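Local coordinates for protein PHOX (PDB 4A9V) that hydrolyses phosphate monoesters as an alkaline phosphatase built on a beta-propeller, using a complex iron-calcium cofactor, at residues G343-L348 and L430-D435. Sequence-based numbering, arbitrary orientation.
Sequences GQWIEL and LRWRTD
In W345 the first torsion sets CG beside the backbone N and anti to the carbonyl carbon (chi1 -65°), while in W432 CG lies between the backbone N and the carbonyl carbon (chi1 60°); with these rotations the two indoles converge from separate strands of the beta-propeller. Strands 340-347 and 428-434 are not direct neighbours: strand 443-451 runs between them in the sheet order, and contact is made by side chains alone. The rings form an offset edge-to-face pair, on the evidence of planes inclined at 66° and of 5.8 Å between the centroids of the W345 six-membered ring and the W432 five-membered ring. The benzo edge of W345 does the touching: its CZ2 lies 3.9 Å from NE1 of W432, which sits near the plane of the W345 ring, and 4.0 Å from CZ2 of W432. I298 of strand 296-303 packs against both indoles, and K300 adds a cation-pi contact to W345. Replacing W432 with an alanine would probably open a gap beside the W345 edge and leave I298 with less to pack on. NE1 of W432 is buried with no hydrogen-bond partner in the model. By contrast, NE1 of W345 donates to a water at 2.9 Å, and that same water donates to OG1 of T434 at 2.8 Å, bridging the two strands.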
loop_
_atom_site.group_PDB
_atom_site.type_symbol
_atom_site.label_atom_id
_atom_site.label_comp_id
_atom_site.label_asym_id
_atom_site.label_seq_id
_atom_site.Cartn_x
_atom_site.Cartn_y
_atom_site.Cartn_z
ATOM N N GLY A 343 -14.252 8.392 18.069
ATOM C CA GLY A 343 -13.419 7.226 18.284
ATOM C C GLY A 343 -12.225 7.566 19.146
ATOM O O GLY A 343 -12.079 8.698 19.623
ATOM N N GLN A 344 -11.384 6.566 19.367
ATOM C CA GLN A 344 -10.250 6.711 20.255
ATOM C C GLN A 344 -9.097 5.821 19.834
ATOM O O GLN A 344 -9.275 4.820 19.136
ATOM C CB GLN A 344 -10.643 6.376 21.692
ATOM C CG GLN A 344 -11.068 4.940 21.882
ATOM C CD GLN A 344 -11.584 4.659 23.270
ATOM O OE1 GLN A 344 -10.823 4.664 24.237
ATOM N NE2 GLN A 344 -12.869 4.346 23.370
ATOM N N TRP A 345 -7.915 6.206 20.303
ATOM C CA TRP A 345 -6.690 5.428 20.174
ATOM C C TRP A 345 -6.369 4.764 21.486
ATOM O O TRP A 345 -6.366 5.426 22.537
ATOM C CB TRP A 345 -5.544 6.363 19.785
ATOM C CG TRP A 345 -5.718 6.971 18.423
ATOM C CD1 TRP A 345 -6.029 8.286 18.115
ATOM C CD2 TRP A 345 -5.754 6.253 17.157
ATOM N NE1 TRP A 345 -6.210 8.439 16.767
ATOM C CE2 TRP A 345 -6.054 7.244 16.137
ATOM C CE3 TRP A 345 -5.472 4.952 16.769
ATOM C CZ2 TRP A 345 -6.151 6.906 14.796
ATOM C CZ3 TRP A 345 -5.569 4.626 15.419
ATOM C CH2 TRP A 345 -5.883 5.587 14.455
ATOM N N ILE A 346 -6.037 3.478 21.433
ATOM C CA ILE A 346 -5.779 2.679 22.620
ATOM C C ILE A 346 -4.372 2.094 22.519
ATOM O O ILE A 346 -4.006 1.503 21.514
ATOM C CB ILE A 346 -6.804 1.533 22.752
ATOM C CG1 ILE A 346 -8.229 2.087 22.769
ATOM C CG2 ILE A 346 -6.521 0.712 23.999
ATOM C CD1 ILE A 346 -9.304 1.031 22.681
ATOM N N GLU A 347 -3.582 2.296 23.566
ATOM C CA GLU A 347 -2.166 1.959 23.577
ATOM C C GLU A 347 -1.919 0.446 23.584
ATOM O O GLU A 347 -2.516 -0.289 24.376
ATOM C CB GLU A 347 -1.582 2.582 24.840
ATOM C CG GLU A 347 -0.088 2.534 25.004
ATOM C CD GLU A 347 0.344 3.227 26.281
ATOM O OE1 GLU A 347 -0.390 4.130 26.751
ATOM O OE2 GLU A 347 1.523 3.094 26.613
ATOM N N LEU A 348 -0.961 0.001 22.774
ATOM C CA LEU A 348 -0.489 -1.371 22.790
ATOM C C LEU A 348 0.868 -1.413 23.479
ATOM O O LEU A 348 1.926 -1.298 22.847
ATOM C CB LEU A 348 -0.395 -1.909 21.363
ATOM C CG LEU A 348 -1.707 -1.854 20.576
ATOM C CD1 LEU A 348 -1.507 -2.445 19.191
ATOM C CD2 LEU A 348 -2.833 -2.564 21.310
ATOM N N LEU A 430 -13.432 6.413 5.014
ATOM C CA LEU A 430 -13.553 6.896 6.371
ATOM C C LEU A 430 -12.658 8.118 6.576
ATOM O O LEU A 430 -11.533 8.151 6.081
ATOM C CB LEU A 430 -13.116 5.762 7.298
ATOM C CG LEU A 430 -12.887 6.052 8.775
ATOM C CD1 LEU A 430 -14.172 6.462 9.471
ATOM C CD2 LEU A 430 -12.288 4.823 9.429
ATOM N N ARG A 431 -13.179 9.139 7.251
ATOM C CA ARG A 431 -12.417 10.328 7.606
ATOM C C ARG A 431 -12.425 10.490 9.113
ATOM O O ARG A 431 -13.450 10.257 9.755
ATOM C CB ARG A 431 -13.039 11.561 6.934
ATOM C CG ARG A 431 -12.502 12.890 7.430
ATOM C CD ARG A 431 -12.870 14.040 6.509
ATOM N NE ARG A 431 -14.312 14.168 6.340
ATOM C CZ ARG A 431 -14.891 14.917 5.406
ATOM N NH1 ARG A 431 -14.154 15.653 4.586
ATOM N NH2 ARG A 431 -16.209 14.910 5.283
ATOM N N TRP A 432 -11.322 10.979 9.676
ATOM C CA TRP A 432 -11.351 11.465 11.048
ATOM C C TRP A 432 -10.608 12.756 11.210
ATOM O O TRP A 432 -9.699 13.097 10.446
ATOM C CB TRP A 432 -10.884 10.423 12.080
ATOM C CG TRP A 432 -9.473 9.918 11.921
ATOM C CD1 TRP A 432 -8.314 10.389 12.527
ATOM C CD2 TRP A 432 -9.066 8.708 11.218
ATOM N NE1 TRP A 432 -7.248 9.574 12.238
ATOM C CE2 TRP A 432 -7.639 8.541 11.455
ATOM C CE3 TRP A 432 -9.734 7.762 10.473
ATOM C CZ2 TRP A 432 -6.932 7.458 10.945
ATOM C CZ3 TRP A 432 -9.016 6.693 9.944
ATOM C CH2 TRP A 432 -7.644 6.560 10.151
ATOM N N ARG A 433 -11.037 13.502 12.219
ATOM C CA ARG A 433 -10.426 14.759 12.622
ATOM C C ARG A 433 -9.949 14.633 14.065
ATOM O O ARG A 433 -10.745 14.463 14.995
ATOM C CB ARG A 433 -11.419 15.904 12.505
ATOM C CG ARG A 433 -10.816 17.242 12.886
ATOM C CD ARG A 433 -11.805 18.364 12.683
ATOM N NE ARG A 433 -11.202 19.650 12.988
ATOM C CZ ARG A 433 -11.818 20.815 12.839
ATOM N NH1 ARG A 433 -13.058 20.858 12.374
ATOM N NH2 ARG A 433 -11.167 21.935 13.097
ATOM N N THR A 434 -8.637 14.609 14.228
ATOM C CA THR A 434 -8.031 14.443 15.532
ATOM C C THR A 434 -8.382 15.624 16.446
ATOM O O THR A 434 -8.455 16.772 16.003
ATOM C CB THR A 434 -6.505 14.267 15.372
ATOM O OG1 THR A 434 -5.939 13.750 16.581
ATOM C CG2 THR A 434 -5.825 15.564 14.962
ATOM N N ASP A 435 -8.636 15.341 17.720
ATOM C CA ASP A 435 -9.092 16.388 18.625
ATOM C C ASP A 435 -8.074 17.525 18.698
ATOM O O ASP A 435 -6.856 17.298 18.710
ATOM C CB ASP A 435 -9.371 15.830 20.022
ATOM C CG ASP A 435 -10.058 16.837 20.930
ATOM O OD1 ASP A 435 -11.037 17.477 20.490
ATOM O OD2 ASP A 435 -9.643 16.966 22.103
HETATM O O HOH W 1 -5.232 11.070 15.976
#